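Long-range contacts in glucosamine-6-phosphate deaminase (Thermotoga maritima, PDB 1J5X), which belongs to the SIS-domain family and is built around two parallel beta sheets, each packed against helices: residues A[105-110]-A[131-136]; A[218-223]-A[246-251]; A[262-267]-A[288-293]. All blocks are in the same frame, centred on the assembly; numbering follows the deposited sequence.

Interaction 1: A[105-110]-A[131-136]; sequences FLFSRT and IGITIE
Thr134 OG1 faces two carbonyl oxygens of segment 105-110, Arg109 O at 2.9 Å and Ser108 O at 3.0 Å. Its single proton can serve either of them, and which takes it is not settled. The same oxygen accepts the backbone N-H of Glu136, closing an ST turn (Glu136 N to Thr134 OG1 3.1 Å). A chi1 of 177° swings OG1 away from the threonine's own N and across to segment 105-110. Arg109 O has a further partner, Ile135 N, which lies in the carbonyl plane on a lone pair at 3.0 Å.

Upstream, strands 102-107 and 128-134 are parallel neighbours of a beta-alpha-beta unit whose crossover is helix 114-125. Leu106 uses both its N-H and its C=O toward strand 128-134: its N donates to Ile131 O at 2.8 Å, and its O accepts from Ile133 N. Ser108 N then reaches Ile133 O.

One face of the sheet carries Phe105, Phe107, Ile131 and Ile133. Ile131 CD1 stands 3.5 Å above the centre of the Phe105 ring, a CH-pi contact made by the terminal methyl of the isoleucine. Ile133 CG1 lies over the rim of the Phe107 ring, while its CG2 touches Phe107 CD2. On the other face, the Leu106 side chain packs against helix 114-125, while its bridge partner Gly132 adds no side chain.

Arg109 lays its methylene CG along Ile135 CD1 (3.5 Å), and its guanidinium pairs with Glu155. The chemistry implies that beyond the ladder the two strand ends are joined by a threonine hydroxyl and a shared carbonyl, rather than by regular pairing.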
loop_
_atom_site.group_PDB
_atom_site.type_symbol
_atom_site.label_atom_id
_atom_site.label_comp_id
_atom_site.label_asym_id
_atom_site.label_seq_id
_atom_site.Cartn_x
_atom_site.Cartn_y
_atom_site.Cartn_z
ATOM N N PHE A 105 8.361 -5.279 12.895
ATOM C CA PHE A 105 7.119 -4.510 12.910
ATOM C C PHE A 105 6.077 -5.545 12.462
ATOM O O PHE A 105 6.188 -6.160 11.392
ATOM C CB PHE A 105 7.098 -3.355 11.902
ATOM C CG PHE A 105 7.955 -2.161 12.291
ATOM C CD1 PHE A 105 9.365 -2.223 12.225
ATOM C CD2 PHE A 105 7.347 -0.967 12.647
ATOM C CE1 PHE A 105 10.137 -1.060 12.515
ATOM C CE2 PHE A 105 8.105 0.171 12.926
ATOM C CZ PHE A 105 9.492 0.113 12.856
ATOM N N LEU A 106 5.056 -5.741 13.295
ATOM C CA LEU A 106 3.946 -6.699 13.003
ATOM C C LEU A 106 2.672 -5.859 12.678
ATOM O O LEU A 106 2.321 -4.961 13.442
ATOM C CB LEU A 106 3.692 -7.564 14.261
ATOM C CG LEU A 106 4.617 -8.727 14.646
ATOM C CD1 LEU A 106 4.299 -9.926 13.829
ATOM C CD2 LEU A 106 6.083 -8.321 14.499
ATOM N N PHE A 107 2.027 -6.116 11.544
ATOM C CA PHE A 107 0.869 -5.341 11.117
ATOM C C PHE A 107 -0.422 -6.154 11.118
ATOM O O PHE A 107 -0.487 -7.217 10.520
ATOM C CB PHE A 107 1.036 -4.850 9.678
ATOM C CG PHE A 107 2.237 -3.963 9.452
ATOM C CD1 PHE A 107 3.511 -4.511 9.370
ATOM C CD2 PHE A 107 2.077 -2.572 9.336
ATOM C CE1 PHE A 107 4.631 -3.674 9.184
ATOM C CE2 PHE A 107 3.194 -1.696 9.140
ATOM C CZ PHE A 107 4.482 -2.258 9.067
ATOM N N SER A 108 -1.439 -5.627 11.773
ATOM C CA SER A 108 -2.775 -6.293 11.728
ATOM C C SER A 108 -3.711 -5.141 12.120
ATOM O O SER A 108 -3.696 -4.706 13.263
ATOM C CB SER A 108 -2.897 -7.420 12.781
ATOM O OG SER A 108 -4.303 -7.824 12.801
ATOM N N ARG A 109 -4.476 -4.681 11.158
ATOM C CA ARG A 109 -5.400 -3.560 11.373
ATOM C C ARG A 109 -6.319 -3.852 12.565
ATOM O O ARG A 109 -6.395 -3.048 13.491
ATOM C CB ARG A 109 -6.227 -3.358 10.122
ATOM C CG ARG A 109 -7.289 -2.238 10.256
ATOM C CD ARG A 109 -7.977 -1.990 8.927
ATOM N NE ARG A 109 -8.541 -3.199 8.316
ATOM C CZ ARG A 109 -9.574 -3.198 7.476
ATOM N NH1 ARG A 109 -10.171 -2.059 7.163
ATOM N NH2 ARG A 109 -9.973 -4.324 6.894
ATOM N N THR A 110 -7.000 -5.011 12.542
ATOM C CA THR A 110 -7.934 -5.341 13.661
ATOM C C THR A 110 -7.160 -5.779 14.895
ATOM O O THR A 110 -7.667 -5.776 16.035
ATOM C CB THR A 110 -8.944 -6.494 13.299
ATOM O OG1 THR A 110 -8.215 -7.706 13.100
ATOM C CG2 THR A 110 -9.784 -6.145 12.056
ATOM N N ILE A 131 7.025 -4.724 17.407
ATOM C CA ILE A 131 6.254 -3.502 17.426
ATOM C C ILE A 131 4.889 -3.851 16.859
ATOM O O ILE A 131 4.787 -4.353 15.742
ATOM C CB ILE A 131 6.891 -2.408 16.565
ATOM C CG1 ILE A 131 8.211 -1.935 17.228
ATOM C CG2 ILE A 131 5.908 -1.249 16.402
ATOM C CD1 ILE A 131 9.125 -1.236 16.184
ATOM N N GLY A 132 3.822 -3.555 17.628
ATOM C CA GLY A 132 2.500 -3.914 17.168
ATOM C C GLY A 132 1.745 -2.818 16.465
ATOM O O GLY A 132 1.151 -1.964 17.108
ATOM N N ILE A 133 1.680 -2.859 15.136
ATOM C CA ILE A 133 0.960 -1.805 14.430
ATOM C C ILE A 133 -0.496 -2.238 14.252
ATOM O O ILE A 133 -0.752 -3.210 13.544
ATOM C CB ILE A 133 1.563 -1.591 13.052
ATOM C CG1 ILE A 133 3.048 -1.209 13.193
ATOM C CG2 ILE A 133 0.760 -0.543 12.233
ATOM C CD1 ILE A 133 3.306 0.170 13.802
ATOM N N THR A 134 -1.447 -1.471 14.812
ATOM C CA THR A 134 -2.855 -1.864 14.671
ATOM C C THR A 134 -3.704 -0.603 14.897
ATOM O O THR A 134 -3.182 0.412 15.372
ATOM C CB THR A 134 -3.222 -2.897 15.810
ATOM O OG1 THR A 134 -4.616 -3.239 15.733
ATOM C CG2 THR A 134 -2.922 -2.365 17.102
ATOM N N ILE A 135 -4.987 -0.646 14.525
ATOM C CA ILE A 135 -5.811 0.535 14.821
ATOM C C ILE A 135 -6.723 0.215 16.013
ATOM O O ILE A 135 -7.520 1.050 16.416
ATOM C CB ILE A 135 -6.715 1.014 13.610
ATOM C CG1 ILE A 135 -7.777 -0.011 13.224
ATOM C CG2 ILE A 135 -5.834 1.286 12.412
ATOM C CD1 ILE A 135 -8.619 0.488 12.082
ATOM N N GLU A 136 -6.538 -0.957 16.624
ATOM C CA GLU A 136 -7.417 -1.385 17.740
ATOM C C GLU A 136 -6.666 -1.521 19.045
ATOM O O GLU A 136 -5.935 -2.474 19.236
ATOM C CB GLU A 136 -8.081 -2.716 17.372
ATOM C CG GLU A 136 -9.123 -2.644 16.267
ATOM C CD GLU A 136 -10.346 -1.816 16.644
ATOM O OE1 GLU A 136 -10.539 -1.536 17.841
ATOM O OE2 GLU A 136 -11.087 -1.461 15.722
#

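Interaction 2: A[218-223]-A[246-251]; sequences LGMSEF and STLEYR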
loop_
_atom_site.group_PDB
_atom_site.type_symbol
_atom_site.label_atom_id
_atom_site.label_comp_id
_atom_site.label_asym_id
_atom_site.label_seq_id
_atom_site.Cartn_x
_atom_site.Cartn_y
_atom_site.Cartn_z
ATOM N N LEU A 218 1.844 -1.236 -12.519
ATOM C CA LEU A 218 3.288 -1.309 -12.696
ATOM C C LEU A 218 4.006 -0.264 -11.872
ATOM O O LEU A 218 3.563 0.874 -11.840
ATOM C CB LEU A 218 3.625 -1.083 -14.183
ATOM C CG LEU A 218 3.024 -2.012 -15.253
ATOM C CD1 LEU A 218 3.700 -1.693 -16.648
ATOM C CD2 LEU A 218 3.369 -3.497 -14.861
ATOM N N GLY A 219 5.083 -0.648 -11.211
ATOM C CA GLY A 219 5.858 0.348 -10.448
ATOM C C GLY A 219 7.106 -0.321 -9.903
ATOM O O GLY A 219 7.112 -1.542 -9.703
HETATM N N MSE A 220 8.171 0.454 -9.665
HETATM C CA MSE A 220 9.384 -0.118 -9.101
HETATM C C MSE A 220 9.556 0.164 -7.615
HETATM O O MSE A 220 9.109 1.209 -7.121
HETATM C CB MSE A 220 10.646 0.470 -9.797
HETATM C CG MSE A 220 10.663 0.093 -11.276
HETATM SE SE MSE A 220 12.380 0.915 -11.945
HETATM C CE MSE A 220 12.590 -0.119 -13.673
ATOM N N SER A 221 10.257 -0.761 -6.950
ATOM C CA SER A 221 10.614 -0.633 -5.548
ATOM C C SER A 221 9.412 -0.272 -4.694
ATOM O O SER A 221 8.460 -1.035 -4.695
ATOM C CB SER A 221 11.718 0.433 -5.413
ATOM O OG SER A 221 12.780 0.097 -6.282
ATOM N N GLU A 222 9.464 0.829 -3.931
ATOM C CA GLU A 222 8.280 1.202 -3.144
ATOM C C GLU A 222 7.005 1.251 -4.020
ATOM O O GLU A 222 5.906 0.896 -3.513
ATOM C CB GLU A 222 8.395 2.577 -2.508
ATOM C CG GLU A 222 9.343 2.653 -1.339
ATOM C CD GLU A 222 10.840 2.901 -1.814
ATOM O OE1 GLU A 222 11.230 2.447 -2.905
ATOM O OE2 GLU A 222 11.628 3.500 -1.051
ATOM N N PHE A 223 7.143 1.680 -5.280
ATOM C CA PHE A 223 5.951 1.768 -6.165
ATOM C C PHE A 223 5.443 0.409 -6.635
ATOM O O PHE A 223 4.328 0.317 -7.165
ATOM C CB PHE A 223 6.235 2.682 -7.338
ATOM C CG PHE A 223 6.434 4.134 -6.927
ATOM C CD1 PHE A 223 6.283 4.532 -5.564
ATOM C CD2 PHE A 223 6.793 5.068 -7.897
ATOM C CE1 PHE A 223 6.474 5.852 -5.152
ATOM C CE2 PHE A 223 7.006 6.401 -7.527
ATOM C CZ PHE A 223 6.844 6.805 -6.143
ATOM N N SER A 246 6.988 -5.239 -11.369
ATOM C CA SER A 246 7.981 -4.152 -11.359
ATOM C C SER A 246 7.898 -3.666 -12.841
ATOM O O SER A 246 7.824 -4.483 -13.784
ATOM C CB SER A 246 9.396 -4.697 -11.062
ATOM O OG SER A 246 10.317 -3.614 -11.105
ATOM N N THR A 247 7.971 -2.356 -13.043
ATOM C CA THR A 247 7.665 -1.792 -14.364
ATOM C C THR A 247 8.157 -2.453 -15.636
ATOM O O THR A 247 7.315 -2.788 -16.530
ATOM C CB THR A 247 7.997 -0.292 -14.345
ATOM O OG1 THR A 247 7.335 0.314 -13.211
ATOM C CG2 THR A 247 7.471 0.412 -15.605
ATOM N N LEU A 248 9.466 -2.568 -15.766
ATOM C CA LEU A 248 10.056 -3.134 -16.972
ATOM C C LEU A 248 9.906 -4.653 -17.020
ATOM O O LEU A 248 10.150 -5.252 -18.077
ATOM C CB LEU A 248 11.545 -2.748 -17.049
ATOM C CG LEU A 248 11.733 -1.234 -17.065
ATOM C CD1 LEU A 248 13.166 -0.895 -17.118
ATOM C CD2 LEU A 248 10.927 -0.635 -18.238
ATOM N N GLU A 249 9.479 -5.278 -15.905
ATOM C CA GLU A 249 9.344 -6.751 -15.903
ATOM C C GLU A 249 8.205 -7.145 -16.789
ATOM O O GLU A 249 8.158 -8.285 -17.252
ATOM C CB GLU A 249 9.010 -7.283 -14.499
ATOM C CG GLU A 249 10.248 -7.267 -13.606
ATOM C CD GLU A 249 11.290 -8.321 -14.058
ATOM O OE1 GLU A 249 11.069 -9.553 -13.870
ATOM O OE2 GLU A 249 12.312 -7.940 -14.615
ATOM N N TYR A 250 7.278 -6.205 -16.986
ATOM C CA TYR A 250 6.079 -6.500 -17.742
ATOM C C TYR A 250 6.359 -6.990 -19.174
ATOM O O TYR A 250 5.568 -7.753 -19.722
ATOM C CB TYR A 250 5.118 -5.284 -17.728
ATOM C CG TYR A 250 3.701 -5.689 -18.149
ATOM C CD1 TYR A 250 2.955 -6.593 -17.375
ATOM C CD2 TYR A 250 3.135 -5.198 -19.336
ATOM C CE1 TYR A 250 1.711 -6.991 -17.749
ATOM C CE2 TYR A 250 1.866 -5.602 -19.743
ATOM C CZ TYR A 250 1.153 -6.497 -18.947
ATOM O OH TYR A 250 -0.097 -6.917 -19.285
ATOM N N ARG A 251 7.490 -6.628 -19.759
ATOM C CA ARG A 251 7.774 -7.090 -21.102
ATOM C C ARG A 251 8.216 -8.534 -21.132
ATOM O O ARG A 251 8.141 -9.172 -22.198
ATOM C CB ARG A 251 8.941 -6.327 -21.735
ATOM C CG ARG A 251 8.592 -4.845 -22.114
ATOM C CD ARG A 251 9.731 -4.335 -23.019
ATOM N NE ARG A 251 9.436 -2.988 -23.521
ATOM C CZ ARG A 251 9.872 -1.860 -22.948
ATOM N NH1 ARG A 251 10.634 -1.892 -21.839
ATOM N NH2 ARG A 251 9.544 -0.684 -23.491
HETATM O O HOH W 1 8.053 2.458 -11.985
#
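With chi1 at -52°, Thr247 turns OG1 to the side of its own backbone N, and there it meets the backbone of Gly219, OG1 lying 3.1 Å from Gly219 CA. Met220, a selenomethionine, has CG beside its N (chi1 -63°) and an extended chain beyond, which passes Thr247 at about a right angle and carries CE to Leu248 CD1 at 3.6 Å. On the way, CG skirts Ser246 OG.

No direct hydrogen bond joins the segments. A water does the polar work: it lies 2.6 Å from Thr247 OG1 and accepts a weak bond from Met220 N (3.1 Å). Nearby, Ser246 CA points its hydrogen at Gly219 O (3.2 Å), nearly straight, at 163°. Glycine suits this place because Phe223 O crowds the side of Gly219 CA from which a side chain would grow.

Leu218 forms the greasy end. Its CD2 methyl touches Tyr250 CB at 3.8 Å, the two side chains crossing at roughly a right angle, and its CD1 lies near Thr247 O. Leu279 touches both Leu218 and Thr247, so helix 273-285 packs on this side of the contact.

Each segment also turns on itself here: Phe223 N bonds to Met220 O (2.7 Å) as helix 222-238 begins, and Glu249 N bonds to Ser246 O ahead of a short 3-10 turn. Strands 214-218 and 241-245, neighbours in a parallel sheet, end side by side, and the loops that leave them pack together, an arrangement characteristic of the C-terminal ends of the strands in a parallel alpha/beta fold.

Interaction 3: A[262-267]-A[288-293]; sequences TLVFMQ and ATVLEV
Phe265 and Leu291 make the apolar centre, lying side by side and pointing the same way. Leu291 CD2 stands 4.0 Å from the ring centroid of Phe265, only 3° off the ring normal, so this CH-pi contact is squarely over the face. Leu291 CB meets the ring at Phe265 CD1, 3.8 Å away. The pair belongs to a beta-alpha-beta unit: two parallel strands of the four-stranded sheet, connected by helix 273-285. Beyond the pair, Leu318 and Pro314 of helix 313-326 touch the phenylalanine, so the ring lies between its strand and that helix.

The opposite face of the sheet carries Val264, Val290 and Met266, a selenomethionine, and is covered by helix 273-285. Met266 CG stands anti to N (chi1 -176°), but a bend at chi3 (-27°) turns CE over to the neighbouring strand, to Val290 CG1 at 3.5 Å. Beta-branched valines suit the extended backbone here, and Val264 CG2 reaches the small Ala288 CB just before the neighbouring strand.

Between the two faces runs an unbroken parallel ladder of five bonds, from Thr289 N to Thr262 O at one end to Val293 N to Met266 O (2.8 Å) at the other. All are close to straight.

Toward the borders the chemistry becomes polar. The hydroxyl of Thr289 bonds to His212, while its methyl, the apolar half, meets Leu263 (CG2 to Leu263 CD1 3.6 Å). Glu292, buried, pairs its carboxylate with Lys268, Lys277 and Arg280, which probably stabilises its charge. At the far end Gln267 OE1 lies 3.5 Å from Val293 CG1 while accepting from Arg311 NH1, which also bonds to Val293 O.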
loop_
_atom_site.group_PDB
_atom_site.type_symbol
_atom_site.label_atom_id
_atom_site.label_comp_id
_atom_site.label_asym_id
_atom_site.label_seq_id
_atom_site.Cartn_x
_atom_site.Cartn_y
_atom_site.Cartn_z
ATOM N N THR A 262 -7.382 -4.460 -21.589
ATOM C CA THR A 262 -6.361 -4.390 -20.540
ATOM C C THR A 262 -6.175 -2.919 -20.174
ATOM O O THR A 262 -6.028 -2.088 -21.063
ATOM C CB THR A 262 -5.020 -4.918 -21.020
ATOM O OG1 THR A 262 -5.152 -6.307 -21.347
ATOM C CG2 THR A 262 -3.963 -4.745 -19.922
ATOM N N LEU A 263 -6.188 -2.621 -18.885
ATOM C CA LEU A 263 -5.999 -1.256 -18.369
ATOM C C LEU A 263 -4.716 -1.287 -17.514
ATOM O O LEU A 263 -4.632 -2.077 -16.580
ATOM C CB LEU A 263 -7.182 -0.843 -17.479
ATOM C CG LEU A 263 -7.125 0.521 -16.737
ATOM C CD1 LEU A 263 -6.984 1.641 -17.752
ATOM C CD2 LEU A 263 -8.347 0.739 -15.891
ATOM N N VAL A 264 -3.750 -0.412 -17.832
ATOM C CA VAL A 264 -2.484 -0.381 -17.094
ATOM C C VAL A 264 -2.355 0.920 -16.295
ATOM O O VAL A 264 -2.583 1.992 -16.851
ATOM C CB VAL A 264 -1.295 -0.468 -18.086
ATOM C CG1 VAL A 264 0.066 -0.476 -17.303
ATOM C CG2 VAL A 264 -1.430 -1.704 -18.971
ATOM N N PHE A 265 -2.008 0.850 -15.002
ATOM C CA PHE A 265 -1.770 2.063 -14.212
ATOM C C PHE A 265 -0.291 1.953 -13.925
ATOM O O PHE A 265 0.166 0.988 -13.296
ATOM C CB PHE A 265 -2.503 2.062 -12.897
ATOM C CG PHE A 265 -3.850 2.732 -12.946
ATOM C CD1 PHE A 265 -4.642 2.655 -14.099
ATOM C CD2 PHE A 265 -4.368 3.348 -11.824
ATOM C CE1 PHE A 265 -5.965 3.213 -14.101
ATOM C CE2 PHE A 265 -5.706 3.907 -11.836
ATOM C CZ PHE A 265 -6.463 3.814 -12.998
HETATM N N MSE A 266 0.461 2.912 -14.436
HETATM C CA MSE A 266 1.885 2.913 -14.320
HETATM C C MSE A 266 2.332 4.017 -13.351
HETATM O O MSE A 266 2.000 5.202 -13.547
HETATM C CB MSE A 266 2.484 3.159 -15.709
HETATM C CG MSE A 266 4.011 3.092 -15.714
HETATM SE SE MSE A 266 4.737 3.346 -17.537
HETATM C CE MSE A 266 3.253 2.705 -18.557
ATOM N N GLN A 267 3.089 3.629 -12.321
ATOM C CA GLN A 267 3.601 4.601 -11.318
ATOM C C GLN A 267 4.917 5.163 -11.830
ATOM O O GLN A 267 5.945 4.460 -11.860
ATOM C CB GLN A 267 3.881 3.911 -10.013
ATOM C CG GLN A 267 2.648 3.202 -9.395
ATOM C CD GLN A 267 1.541 4.140 -8.919
ATOM O OE1 GLN A 267 1.782 5.301 -8.574
ATOM N NE2 GLN A 267 0.297 3.617 -8.859
ATOM N N ALA A 288 -3.722 -2.071 -25.106
ATOM C CA ALA A 288 -4.025 -1.609 -23.753
ATOM C C ALA A 288 -4.366 -0.120 -23.654
ATOM O O ALA A 288 -3.986 0.658 -24.494
ATOM C CB ALA A 288 -2.791 -1.858 -22.832
ATOM N N THR A 289 -5.071 0.217 -22.600
ATOM C CA THR A 289 -5.352 1.603 -22.258
ATOM C C THR A 289 -4.285 1.832 -21.145
ATOM O O THR A 289 -4.219 1.056 -20.191
ATOM C CB THR A 289 -6.713 1.731 -21.607
ATOM O OG1 THR A 289 -7.734 1.426 -22.576
ATOM C CG2 THR A 289 -6.906 3.097 -21.070
ATOM N N VAL A 290 -3.478 2.873 -21.260
ATOM C CA VAL A 290 -2.453 3.125 -20.234
ATOM C C VAL A 290 -2.651 4.456 -19.591
ATOM O O VAL A 290 -2.917 5.470 -20.295
ATOM C CB VAL A 290 -1.080 3.105 -20.831
ATOM C CG1 VAL A 290 -0.022 3.379 -19.709
ATOM C CG2 VAL A 290 -0.850 1.774 -21.584
ATOM N N LEU A 291 -2.585 4.451 -18.263
ATOM C CA LEU A 291 -2.723 5.648 -17.454
ATOM C C LEU A 291 -1.447 5.809 -16.602
ATOM O O LEU A 291 -0.993 4.851 -15.944
ATOM C CB LEU A 291 -3.941 5.511 -16.565
ATOM C CG LEU A 291 -4.394 6.741 -15.799
ATOM C CD1 LEU A 291 -5.940 6.734 -15.652
ATOM C CD2 LEU A 291 -3.723 6.708 -14.426
ATOM N N GLU A 292 -0.828 6.990 -16.665
ATOM C CA GLU A 292 0.356 7.212 -15.833
ATOM C C GLU A 292 0.045 8.038 -14.607
ATOM O O GLU A 292 -0.625 9.083 -14.679
ATOM C CB GLU A 292 1.458 7.930 -16.615
ATOM C CG GLU A 292 2.140 7.106 -17.671
ATOM C CD GLU A 292 2.975 7.985 -18.612
ATOM O OE1 GLU A 292 2.420 8.491 -19.616
ATOM O OE2 GLU A 292 4.185 8.153 -18.361
ATOM N N VAL A 293 0.569 7.598 -13.464
ATOM C CA VAL A 293 0.384 8.325 -12.216
ATOM C C VAL A 293 1.732 8.952 -11.910
ATOM O O VAL A 293 2.709 8.230 -11.755
ATOM C CB VAL A 293 0.051 7.357 -11.036
ATOM C CG1 VAL A 293 0.027 8.126 -9.691
ATOM C CG2 VAL A 293 -1.302 6.658 -11.346
#

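Interactions 1 and 3 are buried and built alike, each pairing the strands of a beta-alpha-beta unit, but in different sheets on opposite sides of the chain's centre, about 32 Å apart between centres. Interaction 3 keeps its ladder throughout, whereas interaction 1 runs past the strand ends, where a threonine hydroxyl joins a remaining backbone bond. Interaction 2 is only partly buried and lacks direct hydrogen bonds, relying on water and van der Waals packing between loops. It shares the second sheet with interaction 3: Leu218 of interaction 2 bonds through its backbone to Phe265 and Gln267 of interaction 3, so one contact continues into the other.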